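Local coordinates for fiber protein (Human adenovirus 16, PDB 3CNC) that forms the trimeric knob at the tip of the adenovirus fiber, the receptor-binding domain that in species B viruses such as this one probably attaches to CD46, at residues T79-N84 with V204-S209; N110-D115 with G122-A127; T135-I140 with S214-D219. One frame throughout, in Å; residues are numbered along the deposited sequence.

How the contacts relate
The three contacts illustrate how loops of a β-sandwich pack on one another and on its strands. Contact 1 lies on the opposite side of the chain's centre from contacts 2 and 3, its centre about 31 and 32 Å from theirs. Contacts 2 and 3 are closer neighbours, with centres about 21 Å apart and nearest atoms about 7 Å apart, and both reach the six-stranded sheet. In sequence, contact 2 is nested within the loop closed by contact 1, whereas contacts 1 and 3 interleave. The trimer adds a tie between chains: K114, from contact 2 of one subunit, forms a salt bridge with D219 of a neighbouring subunit, a residue of that subunit's contact 3.

Contact 1. Residues T79-N84 with V204-S209; sequences TLFKNN and VTLITS
L206 meets both L80 and F81, and everything that passes between 79-84 and 204-209 is apolar: no hydrogen bond joins the two segments. The leucine divides its two methyl groups between its partners. L206 CD2 reaches the isopropyl end of L80, where it lies 4.0 Å from L80 CD1, while L206 CD1 points obliquely toward the ring of F81. The exact spacing between that methyl and the ring is doubtful, but the F81 and L206 side chains cross at about a right angle. With CG of L206 anti to its backbone N (chi1 166°), the fork of the leucine projects across to the other loop.

Hydrogen bonds shape 79-84 from within. K82 N bonds to T79 O at 2.9 Å, closing a turn, and N83 ND2 reaches L80 O at 3.2 Å from above the carbonyl plane. On the other side, L206 N is held by the side chain of N78, and the backbone of L206 pairs with G72.

The F81 ring continues inward to L193 and L168 and meets Y158 edge-to-face. Two loops thus close over an end of the hydrophobic interior, an arrangement in keeping with the antiparallel β-sandwich of the adenovirus fiber knob.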
ATOM      1  N   THR A  79     -15.782   3.778  24.140  1.00 78.68           N
ATOM      2  CA  THR A  79     -16.009   5.076  24.747  1.00 78.68           C
ATOM      3  C   THR A  79     -14.803   5.961  24.484  1.00 78.68           C
ATOM      4  O   THR A  79     -14.907   7.190  24.491  1.00 78.68           O
ATOM      5  CB  THR A  79     -16.213   4.942  26.262  1.00 83.16           C
ATOM      6  OG1 THR A  79     -17.428   4.230  26.510  1.00 83.16           O
ATOM      7  CG2 THR A  79     -16.289   6.306  26.917  1.00 83.16           C
ATOM      8  N   LEU A  80     -13.664   5.319  24.240  1.00 58.46           N
ATOM      9  CA  LEU A  80     -12.413   6.018  23.991  1.00 58.46           C
ATOM     10  C   LEU A  80     -12.522   7.261  23.129  1.00 58.46           C
ATOM     11  O   LEU A  80     -11.792   8.229  23.348  1.00 58.46           O
ATOM     12  CB  LEU A  80     -11.399   5.066  23.356  1.00 66.55           C
ATOM     13  CG  LEU A  80     -10.772   4.020  24.274  1.00 66.55           C
ATOM     14  CD1 LEU A  80     -10.041   2.992  23.435  1.00 66.55           C
ATOM     15  CD2 LEU A  80      -9.828   4.699  25.264  1.00 66.55           C
ATOM     16  N   PHE A  81     -13.428   7.253  22.155  1.00 64.50           N
ATOM     17  CA  PHE A  81     -13.557   8.398  21.264  1.00 64.50           C
ATOM     18  C   PHE A  81     -14.509   9.507  21.684  1.00 64.50           C
ATOM     19  O   PHE A  81     -15.028  10.250  20.846  1.00 64.50           O
ATOM     20  CB  PHE A  81     -13.879   7.917  19.845  1.00 69.39           C
ATOM     21  CG  PHE A  81     -12.685   7.340  19.116  1.00 69.39           C
ATOM     22  CD1 PHE A  81     -12.816   6.835  17.829  1.00 69.39           C
ATOM     23  CD2 PHE A  81     -11.424   7.320  19.711  1.00 69.39           C
ATOM     24  CE1 PHE A  81     -11.714   6.321  17.151  1.00 69.39           C
ATOM     25  CE2 PHE A  81     -10.318   6.805  19.036  1.00 69.39           C
ATOM     26  CZ  PHE A  81     -10.465   6.306  17.754  1.00 69.39           C
ATOM     27  N   LYS A  82     -14.736   9.625  22.988  1.00 80.07           N
ATOM     28  CA  LYS A  82     -15.572  10.693  23.503  1.00 80.07           C
ATOM     29  C   LYS A  82     -14.582  11.782  23.903  1.00 80.07           C
ATOM     30  O   LYS A  82     -14.963  12.820  24.444  1.00 80.07           O
ATOM     31  CB  LYS A  82     -16.386  10.231  24.712  1.00 84.36           C
ATOM     32  CG  LYS A  82     -17.346   9.102  24.390  1.00 84.36           C
ATOM     33  CD  LYS A  82     -18.667   9.228  25.144  1.00 84.36           C
ATOM     34  CE  LYS A  82     -18.487   9.138  26.657  1.00 84.36           C
ATOM     35  NZ  LYS A  82     -19.806   9.137  27.362  1.00 84.36           N
ATOM     36  N   ASN A  83     -13.305  11.512  23.628  1.00 70.22           N
ATOM     37  CA  ASN A  83     -12.199  12.434  23.900  1.00 70.22           C
ATOM     38  C   ASN A  83     -11.635  12.842  22.545  1.00 70.22           C
ATOM     39  O   ASN A  83     -11.803  12.117  21.564  1.00 70.22           O
ATOM     40  CB  ASN A  83     -11.104  11.744  24.710  1.00 90.95           C
ATOM     41  CG  ASN A  83     -11.630  11.112  25.980  1.00 90.95           C
ATOM     42  OD1 ASN A  83     -12.144  11.800  26.861  1.00 90.95           O
ATOM     43  ND2 ASN A  83     -11.507   9.792  26.081  1.00 90.95           N
ATOM     44  N   ASN A  84     -10.961  13.986  22.482  1.00 66.63           N
ATOM     45  CA  ASN A  84     -10.407  14.458  21.215  1.00 66.63           C
ATOM     46  C   ASN A  84      -8.948  14.062  20.983  1.00 66.63           C
ATOM     47  O   ASN A  84      -8.413  14.266  19.892  1.00 66.63           O
ATOM     48  CB  ASN A  84     -10.523  15.980  21.116  1.00 76.96           C
ATOM     49  CG  ASN A  84      -9.584  16.699  22.067  1.00 76.96           C
ATOM     50  OD1 ASN A  84      -9.120  17.802  21.776  1.00 76.96           O
ATOM     51  ND2 ASN A  84      -9.304  16.078  23.216  1.00 76.96           N
ATOM     52  N   VAL A 204     -20.016   4.236  20.991  1.00 71.53           N
ATOM     53  CA  VAL A 204     -20.129   3.753  19.613  1.00 71.53           C
ATOM     54  C   VAL A 204     -18.978   2.797  19.328  1.00 71.53           C
ATOM     55  O   VAL A 204     -17.848   3.052  19.740  1.00 71.53           O
ATOM     56  CB  VAL A 204     -20.045   4.921  18.601  1.00 64.16           C
ATOM     57  CG1 VAL A 204     -20.501   4.455  17.224  1.00 64.16           C
ATOM     58  CG2 VAL A 204     -20.889   6.089  19.084  1.00 64.16           C
ATOM     59  N   THR A 205     -19.259   1.705  18.623  1.00 55.39           N
ATOM     60  CA  THR A 205     -18.215   0.733  18.306  1.00 55.39           C
ATOM     61  C   THR A 205     -17.005   1.350  17.607  1.00 55.39           C
ATOM     62  O   THR A 205     -17.123   1.960  16.545  1.00 55.39           O
ATOM     63  CB  THR A 205     -18.744  -0.398  17.426  1.00 60.51           C
ATOM     64  OG1 THR A 205     -19.725  -1.142  18.154  1.00 60.51           O
ATOM     65  CG2 THR A 205     -17.600  -1.335  17.032  1.00 60.51           C
ATOM     66  N   LEU A 206     -15.841   1.179  18.219  1.00 59.15           N
ATOM     67  CA  LEU A 206     -14.591   1.716  17.688  1.00 59.15           C
ATOM     68  C   LEU A 206     -14.103   0.871  16.507  1.00 59.15           C
ATOM     69  O   LEU A 206     -13.804  -0.314  16.652  1.00 59.15           O
ATOM     70  CB  LEU A 206     -13.534   1.754  18.802  1.00 55.51           C
ATOM     71  CG  LEU A 206     -12.065   1.969  18.440  1.00 55.51           C
ATOM     72  CD1 LEU A 206     -11.901   3.253  17.668  1.00 55.51           C
ATOM     73  CD2 LEU A 206     -11.236   2.012  19.711  1.00 55.51           C
ATOM     74  N   ILE A 207     -14.038   1.501  15.340  1.00 58.54           N
ATOM     75  CA  ILE A 207     -13.603   0.832  14.121  1.00 58.54           C
ATOM     76  C   ILE A 207     -12.506   1.631  13.420  1.00 58.54           C
ATOM     77  O   ILE A 207     -12.723   2.783  13.034  1.00 58.54           O
ATOM     78  CB  ILE A 207     -14.784   0.669  13.118  1.00 50.49           C
ATOM     79  CG1 ILE A 207     -15.909  -0.150  13.758  1.00 50.49           C
ATOM     80  CG2 ILE A 207     -14.297  -0.007  11.822  1.00 50.49           C
ATOM     81  CD1 ILE A 207     -17.162  -0.255  12.888  1.00 50.49           C
ATOM     82  N   THR A 208     -11.325   1.036  13.280  1.00 42.91           N
ATOM     83  CA  THR A 208     -10.235   1.708  12.558  1.00 42.91           C
ATOM     84  C   THR A 208     -10.308   1.106  11.162  1.00 42.91           C
ATOM     85  O   THR A 208     -10.430  -0.113  11.017  1.00 42.91           O
ATOM     86  CB  THR A 208      -8.823   1.425  13.174  1.00 43.00           C
ATOM     87  OG1 THR A 208      -8.545   0.023  13.133  1.00 43.00           O
ATOM     88  CG2 THR A 208      -8.760   1.902  14.645  1.00 43.00           C
ATOM     89  N   SER A 209     -10.283   1.944  10.134  1.00 45.27           N
ATOM     90  CA  SER A 209     -10.354   1.403   8.789  1.00 45.27           C
ATOM     91  C   SER A 209      -9.022   0.720   8.463  1.00 45.27           C
ATOM     92  O   SER A 209      -7.988   0.996   9.088  1.00 45.27           O
ATOM     93  CB  SER A 209     -10.686   2.500   7.765  1.00 44.54           C
ATOM     94  OG  SER A 209      -9.677   3.489   7.687  1.00 44.54           O
TER

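Contact 2. Residues N110-D115 with G122-A127; sequences NLNFKD and GTITSA
I124 packs against N112 and F113 in a partly buried, mainly apolar contact, in which the loop after strand 118-119 folds back on strand 112-115 near the margin of the six-stranded sheet. The isoleucine fits into the corner made by the N112 carboxamide and the F113 ring. Its CG1 is anti to the carbonyl carbon (chi1 -75°) and the arm is extended beyond it (chi2 -176°), which carries CD1 over the centre of the F113 ring. There I124 CD1 stands 4.2 Å from the centroid and only 6° off the normal, a well-formed CH-pi contact. The branch methyl I124 CG2 lies 4.0 Å from F113 CZ. Alongside, the CG1–CD1 arm runs past the carboxamide of N112 in the opposite direction, with I124 CD1 3.4 Å from N112 CG.

N112 OD1 accepts F113 N at 2.7 Å in the carbonyl plane, on a lone pair, whereas N112 ND2 gives G122 O a weak bond of 3.3 Å. The strand is fixed in turn by backbone bonds of N112 to W31 and of F113 to A120.

The chemistry implies that the bond from F113 N probably fixes the amide's rotation, so that I124 packs both on the ring and along a held amide, while G122 O adds only a weak link to the loop backbone.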
ATOM      1  N   ASN A 110      -2.794 -16.992  19.822  1.00 63.41           N
ATOM      2  CA  ASN A 110      -1.750 -17.062  18.802  1.00 63.41           C
ATOM      3  C   ASN A 110      -2.326 -17.045  17.389  1.00 63.41           C
ATOM      4  O   ASN A 110      -3.449 -17.489  17.153  1.00 63.41           O
ATOM      5  CB  ASN A 110      -0.870 -18.311  19.011  1.00 80.62           C
ATOM      6  CG  ASN A 110       0.390 -18.310  18.124  1.00 80.62           C
ATOM      7  OD1 ASN A 110       1.094 -17.298  18.010  1.00 80.62           O
ATOM      8  ND2 ASN A 110       0.678 -19.453  17.504  1.00 80.62           N
ATOM      9  N   LEU A 111      -1.552 -16.493  16.461  1.00 46.25           N
ATOM     10  CA  LEU A 111      -1.944 -16.410  15.062  1.00 46.25           C
ATOM     11  C   LEU A 111      -1.766 -17.804  14.486  1.00 46.25           C
ATOM     12  O   LEU A 111      -1.197 -18.672  15.139  1.00 46.25           O
ATOM     13  CB  LEU A 111      -1.024 -15.437  14.311  1.00 49.82           C
ATOM     14  CG  LEU A 111      -0.946 -13.977  14.769  1.00 49.82           C
ATOM     15  CD1 LEU A 111       0.278 -13.320  14.134  1.00 49.82           C
ATOM     16  CD2 LEU A 111      -2.225 -13.224  14.390  1.00 49.82           C
ATOM     17  N   ASN A 112      -2.261 -18.029  13.275  1.00 46.94           N
ATOM     18  CA  ASN A 112      -2.082 -19.320  12.637  1.00 46.94           C
ATOM     19  C   ASN A 112      -2.299 -19.184  11.136  1.00 46.94           C
ATOM     20  O   ASN A 112      -2.583 -18.091  10.652  1.00 46.94           O
ATOM     21  CB  ASN A 112      -3.022 -20.360  13.239  1.00 53.96           C
ATOM     22  CG  ASN A 112      -2.398 -21.742  13.277  1.00 53.96           C
ATOM     23  OD1 ASN A 112      -2.027 -22.301  12.244  1.00 53.96           O
ATOM     24  ND2 ASN A 112      -2.275 -22.302  14.474  1.00 53.96           N
ATOM     25  N   PHE A 113      -2.160 -20.277  10.397  1.00 47.67           N
ATOM     26  CA  PHE A 113      -2.304 -20.232   8.947  1.00 47.67           C
ATOM     27  C   PHE A 113      -3.729 -20.066   8.474  1.00 47.67           C
ATOM     28  O   PHE A 113      -4.672 -20.196   9.247  1.00 47.67           O
ATOM     29  CB  PHE A 113      -1.701 -21.491   8.323  1.00 58.27           C
ATOM     30  CG  PHE A 113      -0.238 -21.642   8.584  1.00 58.27           C
ATOM     31  CD1 PHE A 113       0.300 -22.882   8.911  1.00 58.27           C
ATOM     32  CD2 PHE A 113       0.609 -20.539   8.523  1.00 58.27           C
ATOM     33  CE1 PHE A 113       1.659 -23.020   9.179  1.00 58.27           C
ATOM     34  CE2 PHE A 113       1.969 -20.669   8.789  1.00 58.27           C
ATOM     35  CZ  PHE A 113       2.494 -21.911   9.119  1.00 58.27           C
ATOM     36  N   LYS A 114      -3.874 -19.775   7.191  1.00 54.81           N
ATOM     37  CA  LYS A 114      -5.181 -19.588   6.608  1.00 54.81           C
ATOM     38  C   LYS A 114      -5.834 -20.917   6.274  1.00 54.81           C
ATOM     39  O   LYS A 114      -5.255 -21.762   5.592  1.00 54.81           O
ATOM     40  CB  LYS A 114      -5.081 -18.744   5.339  1.00 45.06           C
ATOM     41  CG  LYS A 114      -6.354 -18.702   4.530  1.00 45.06           C
ATOM     42  CD  LYS A 114      -6.184 -17.808   3.324  1.00 45.06           C
ATOM     43  CE  LYS A 114      -7.330 -17.978   2.320  1.00 45.06           C
ATOM     44  NZ  LYS A 114      -8.652 -17.503   2.847  1.00 45.06           N
ATOM     45  N   ASP A 115      -7.043 -21.094   6.785  1.00 57.82           N
ATOM     46  CA  ASP A 115      -7.841 -22.282   6.528  1.00 57.82           C
ATOM     47  C   ASP A 115      -9.196 -21.680   6.172  1.00 57.82           C
ATOM     48  O   ASP A 115     -10.081 -21.555   7.020  1.00 57.82           O
ATOM     49  CB  ASP A 115      -7.943 -23.148   7.784  1.00 70.87           C
ATOM     50  CG  ASP A 115      -8.498 -24.526   7.490  1.00 70.87           C
ATOM     51  OD1 ASP A 115      -8.527 -25.368   8.413  1.00 70.87           O
ATOM     52  OD2 ASP A 115      -8.900 -24.767   6.333  1.00 70.87           O
ATOM     53  N   GLY A 122      -4.000 -26.597  15.050  1.00 93.02           N
ATOM     54  CA  GLY A 122      -2.841 -27.448  15.219  1.00 93.02           C
ATOM     55  C   GLY A 122      -1.601 -26.636  15.513  1.00 93.02           C
ATOM     56  O   GLY A 122      -1.611 -25.411  15.394  1.00 93.02           O
ATOM     57  N   THR A 123      -0.530 -27.319  15.897  1.00 96.47           N
ATOM     58  CA  THR A 123       0.723 -26.649  16.219  1.00 96.47           C
ATOM     59  C   THR A 123       1.479 -26.182  14.987  1.00 96.47           C
ATOM     60  O   THR A 123       1.646 -26.927  14.020  1.00 96.47           O
ATOM     61  CB  THR A 123       1.651 -27.568  17.037  1.00107.30           C
ATOM     62  OG1 THR A 123       1.063 -27.819  18.319  1.00107.30           O
ATOM     63  CG2 THR A 123       3.016 -26.921  17.221  1.00107.30           C
ATOM     64  N   ILE A 124       1.928 -24.933  15.030  1.00104.15           N
ATOM     65  CA  ILE A 124       2.690 -24.368  13.933  1.00104.15           C
ATOM     66  C   ILE A 124       4.155 -24.617  14.226  1.00104.15           C
ATOM     67  O   ILE A 124       4.636 -24.327  15.321  1.00104.15           O
ATOM     68  CB  ILE A 124       2.484 -22.835  13.794  1.00 85.67           C
ATOM     69  CG1 ILE A 124       1.113 -22.539  13.189  1.00 85.67           C
ATOM     70  CG2 ILE A 124       3.576 -22.236  12.909  1.00 85.67           C
ATOM     71  CD1 ILE A 124       0.874 -21.071  12.939  1.00 85.67           C
ATOM     72  N   THR A 125       4.857 -25.179  13.256  1.00121.35           N
ATOM     73  CA  THR A 125       6.274 -25.411  13.433  1.00121.35           C
ATOM     74  C   THR A 125       6.971 -24.266  12.720  1.00121.35           C
ATOM     75  O   THR A 125       7.260 -24.333  11.525  1.00121.35           O
ATOM     76  CB  THR A 125       6.719 -26.745  12.834  1.00 98.39           C
ATOM     77  OG1 THR A 125       5.965 -27.804  13.430  1.00 98.39           O
ATOM     78  CG2 THR A 125       8.200 -26.979  13.111  1.00 98.39           C
ATOM     79  N   SER A 126       7.191 -23.195  13.469  1.00 57.96           N
ATOM     80  CA  SER A 126       7.854 -22.003  12.976  1.00 57.96           C
ATOM     81  C   SER A 126       7.113 -21.164  11.941  1.00 57.96           C
ATOM     82  O   SER A 126       6.681 -21.641  10.889  1.00 57.96           O
ATOM     83  CB  SER A 126       9.244 -22.341  12.430  1.00 62.90           C
ATOM     84  OG  SER A 126       9.906 -21.151  12.037  1.00 62.90           O
ATOM     85  N   ALA A 127       6.995 -19.890  12.280  1.00 49.39           N
ATOM     86  CA  ALA A 127       6.366 -18.882  11.451  1.00 49.39           C
ATOM     87  C   ALA A 127       7.442 -17.792  11.374  1.00 49.39           C
ATOM     88  O   ALA A 127       7.147 -16.610  11.183  1.00 49.39           O
ATOM     89  CB  ALA A 127       5.113 -18.353  12.151  1.00 39.20           C
TER

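Contact 3. Residues T135-I140 with S214-D219; sequences TAYPFI and SYIRED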
ATOM      1  N   THR A 135      17.928  -7.969  10.276  1.00 51.36           N
ATOM      2  CA  THR A 135      19.016  -7.333   9.542  1.00 51.36           C
ATOM      3  C   THR A 135      18.531  -5.942   9.125  1.00 51.36           C
ATOM      4  O   THR A 135      19.241  -4.953   9.296  1.00 51.36           O
ATOM      5  CB  THR A 135      19.426  -8.111   8.247  1.00 40.24           C
ATOM      6  OG1 THR A 135      19.745  -9.472   8.562  1.00 40.24           O
ATOM      7  CG2 THR A 135      20.652  -7.475   7.618  1.00 40.24           C
ATOM      8  N   ALA A 136      17.315  -5.865   8.590  1.00 46.35           N
ATOM      9  CA  ALA A 136      16.757  -4.583   8.155  1.00 46.35           C
ATOM     10  C   ALA A 136      16.290  -3.734   9.331  1.00 46.35           C
ATOM     11  O   ALA A 136      16.492  -2.519   9.357  1.00 46.35           O
ATOM     12  CB  ALA A 136      15.578  -4.808   7.197  1.00 29.99           C
ATOM     13  N   TYR A 137      15.646  -4.379  10.295  1.00 54.41           N
ATOM     14  CA  TYR A 137      15.130  -3.679  11.463  1.00 54.41           C
ATOM     15  C   TYR A 137      15.777  -4.303  12.697  1.00 54.41           C
ATOM     16  O   TYR A 137      15.274  -5.274  13.251  1.00 54.41           O
ATOM     17  CB  TYR A 137      13.613  -3.830  11.495  1.00 36.55           C
ATOM     18  CG  TYR A 137      12.963  -3.689  10.123  1.00 36.55           C
ATOM     19  CD1 TYR A 137      12.391  -4.788   9.479  1.00 36.55           C
ATOM     20  CD2 TYR A 137      12.932  -2.461   9.476  1.00 36.55           C
ATOM     21  CE1 TYR A 137      11.793  -4.652   8.215  1.00 36.55           C
ATOM     22  CE2 TYR A 137      12.349  -2.312   8.220  1.00 36.55           C
ATOM     23  CZ  TYR A 137      11.782  -3.401   7.595  1.00 36.55           C
ATOM     24  OH  TYR A 137      11.215  -3.230   6.355  1.00 36.55           O
ATOM     25  N   PRO A 138      16.910  -3.744  13.141  1.00 45.98           N
ATOM     26  CA  PRO A 138      17.651  -4.248  14.305  1.00 45.98           C
ATOM     27  C   PRO A 138      17.084  -3.858  15.657  1.00 45.98           C
ATOM     28  O   PRO A 138      16.284  -2.934  15.769  1.00 45.98           O
ATOM     29  CB  PRO A 138      19.061  -3.659  14.123  1.00 50.74           C
ATOM     30  CG  PRO A 138      19.064  -3.053  12.715  1.00 50.74           C
ATOM     31  CD  PRO A 138      17.630  -2.618  12.525  1.00 50.74           C
ATOM     32  N   PHE A 139      17.513  -4.584  16.683  1.00 50.13           N
ATOM     33  CA  PHE A 139      17.113  -4.289  18.045  1.00 50.13           C
ATOM     34  C   PHE A 139      18.104  -3.282  18.641  1.00 50.13           C
ATOM     35  O   PHE A 139      19.274  -3.225  18.228  1.00 50.13           O
ATOM     36  CB  PHE A 139      17.104  -5.562  18.893  1.00 52.42           C
ATOM     37  CG  PHE A 139      15.867  -6.407  18.711  1.00 52.42           C
ATOM     38  CD1 PHE A 139      15.860  -7.477  17.821  1.00 52.42           C
ATOM     39  CD2 PHE A 139      14.713  -6.136  19.449  1.00 52.42           C
ATOM     40  CE1 PHE A 139      14.721  -8.270  17.670  1.00 52.42           C
ATOM     41  CE2 PHE A 139      13.571  -6.922  19.305  1.00 52.42           C
ATOM     42  CZ  PHE A 139      13.575  -7.992  18.414  1.00 52.42           C
ATOM     43  N   ILE A 140      17.628  -2.475  19.588  1.00 57.09           N
ATOM     44  CA  ILE A 140      18.480  -1.493  20.263  1.00 57.09           C
ATOM     45  C   ILE A 140      19.606  -2.232  20.975  1.00 57.09           C
ATOM     46  O   ILE A 140      19.355  -3.169  21.739  1.00 57.09           O
ATOM     47  CB  ILE A 140      17.702  -0.711  21.320  1.00 64.14           C
ATOM     48  CG1 ILE A 140      16.724   0.242  20.641  1.00 64.14           C
ATOM     49  CG2 ILE A 140      18.675   0.025  22.234  1.00 64.14           C
ATOM     50  CD1 ILE A 140      15.790   0.913  21.602  1.00 64.14           C
ATOM     51  N   SER A 214       4.067  -2.830   4.388  1.00 43.57           N
ATOM     52  CA  SER A 214       4.974  -3.926   4.012  1.00 43.57           C
ATOM     53  C   SER A 214       6.306  -3.777   4.742  1.00 43.57           C
ATOM     54  O   SER A 214       6.669  -2.672   5.143  1.00 43.57           O
ATOM     55  CB  SER A 214       5.245  -3.927   2.506  1.00 54.35           C
ATOM     56  OG  SER A 214       4.111  -4.358   1.790  1.00 54.35           O
ATOM     57  N   TYR A 215       7.025  -4.881   4.910  1.00 44.58           N
ATOM     58  CA  TYR A 215       8.323  -4.837   5.566  1.00 44.58           C
ATOM     59  C   TYR A 215       9.220  -5.984   5.094  1.00 44.58           C
ATOM     60  O   TYR A 215       8.713  -7.013   4.656  1.00 44.58           O
ATOM     61  CB  TYR A 215       8.143  -4.860   7.098  1.00 38.97           C
ATOM     62  CG  TYR A 215       7.485  -6.102   7.669  1.00 38.97           C
ATOM     63  CD1 TYR A 215       8.192  -7.295   7.796  1.00 38.97           C
ATOM     64  CD2 TYR A 215       6.161  -6.068   8.126  1.00 38.97           C
ATOM     65  CE1 TYR A 215       7.607  -8.421   8.374  1.00 38.97           C
ATOM     66  CE2 TYR A 215       5.561  -7.194   8.703  1.00 38.97           C
ATOM     67  CZ  TYR A 215       6.287  -8.359   8.831  1.00 38.97           C
ATOM     68  OH  TYR A 215       5.728  -9.451   9.457  1.00 38.97           O
ATOM     69  N   ILE A 216      10.541  -5.793   5.153  1.00 45.40           N
ATOM     70  CA  ILE A 216      11.499  -6.830   4.740  1.00 45.40           C
ATOM     71  C   ILE A 216      11.354  -7.970   5.741  1.00 45.40           C
ATOM     72  O   ILE A 216      11.395  -7.743   6.956  1.00 45.40           O
ATOM     73  CB  ILE A 216      12.981  -6.340   4.802  1.00 47.68           C
ATOM     74  CG1 ILE A 216      13.157  -4.993   4.079  1.00 47.68           C
ATOM     75  CG2 ILE A 216      13.892  -7.396   4.201  1.00 47.68           C
ATOM     76  CD1 ILE A 216      12.595  -4.958   2.719  1.00 47.68           C
ATOM     77  N   ARG A 217      11.221  -9.196   5.253  1.00 42.70           N
ATOM     78  CA  ARG A 217      11.023 -10.313   6.164  1.00 42.70           C
ATOM     79  C   ARG A 217      12.243 -11.125   6.550  1.00 42.70           C
ATOM     80  O   ARG A 217      13.234 -11.189   5.828  1.00 42.70           O
ATOM     81  CB  ARG A 217       9.939 -11.248   5.607  1.00 45.65           C
ATOM     82  CG  ARG A 217      10.348 -12.122   4.435  1.00 45.65           C
ATOM     83  CD  ARG A 217       9.158 -12.952   3.948  1.00 45.65           C
ATOM     84  NE  ARG A 217       9.544 -13.841   2.862  1.00 45.65           N
ATOM     85  CZ  ARG A 217      10.116 -15.028   3.035  1.00 45.65           C
ATOM     86  NH1 ARG A 217      10.356 -15.482   4.266  1.00 45.65           N
ATOM     87  NH2 ARG A 217      10.485 -15.745   1.978  1.00 45.65           N
ATOM     88  N   GLU A 218      12.161 -11.754   7.714  1.00 47.50           N
ATOM     89  CA  GLU A 218      13.235 -12.595   8.215  1.00 47.50           C
ATOM     90  C   GLU A 218      13.242 -13.877   7.374  1.00 47.50           C
ATOM     91  O   GLU A 218      12.219 -14.244   6.807  1.00 47.50           O
ATOM     92  CB  GLU A 218      12.976 -12.923   9.685  1.00 49.92           C
ATOM     93  CG  GLU A 218      13.904 -13.945  10.284  1.00 49.92           C
ATOM     94  CD  GLU A 218      15.105 -13.332  10.975  1.00 49.92           C
ATOM     95  OE1 GLU A 218      15.214 -12.080  11.003  1.00 49.92           O
ATOM     96  OE2 GLU A 218      15.940 -14.118  11.501  1.00 49.92           O
ATOM     97  N   ASP A 219      14.388 -14.546   7.283  1.00 58.15           N
ATOM     98  CA  ASP A 219      14.469 -15.792   6.521  1.00 58.15           C
ATOM     99  C   ASP A 219      13.741 -16.881   7.300  1.00 58.15           C
ATOM    100  O   ASP A 219      13.525 -16.748   8.509  1.00 58.15           O
ATOM    101  CB  ASP A 219      15.927 -16.199   6.308  1.00 65.24           C
ATOM    102  CG  ASP A 219      16.707 -15.171   5.505  1.00 65.24           C
ATOM    103  OD1 ASP A 219      17.909 -14.973   5.797  1.00 65.24           O
ATOM    104  OD2 ASP A 219      16.118 -14.571   4.580  1.00 65.24           O
TER
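Y137 meets I216 and Y215 through the far end of its ring, and its hydroxyl makes the one hydrogen bond between the segments. I216 N donates to Y137 OH at 2.9 Å with a nearly straight N-H...O angle of 168°, approaching at the edge of the ring and in its plane. The phenol oxygen therefore accepts a backbone N-H at the end of strand 211-216. Around this bond the contacts are apolar: Y137 CE1 lies 3.8 Å from Y215 CB and 4.0 Å from I216 CB, and A136 adds a methyl contact, its CB being 3.9 Å from I216 CB. That same alanine methyl also sits over the centre of the Y137 ring, so the tyrosine is covered on one face by its own neighbour while its edge engages the strand.

The next shell explains how these groups are placed. Y215 has CG between its backbone N and carbonyl carbon (chi1 62°), which swings its ring away from Y137, leaving CB to make the contact. The two tyrosine side chains cross at about a right angle. Y215 OH continues to F130 O, and on the loop side S133 OG accepts the backbone N of A136. Y137 OH has a second partner in Y67 OH of a neighbouring subunit, so a buried hydroxyl links loop, strand and trimer interface.

Within the chain, strand 211-216 ends its sheet beside strand 63-72, where I216 packs on L63, and both Y137 and Y215 touch L174, so the 135-140 loop lies between this end strand of one sheet and strand 165-174 of the other, while I216 also packs on V56 of the neighbouring subunit.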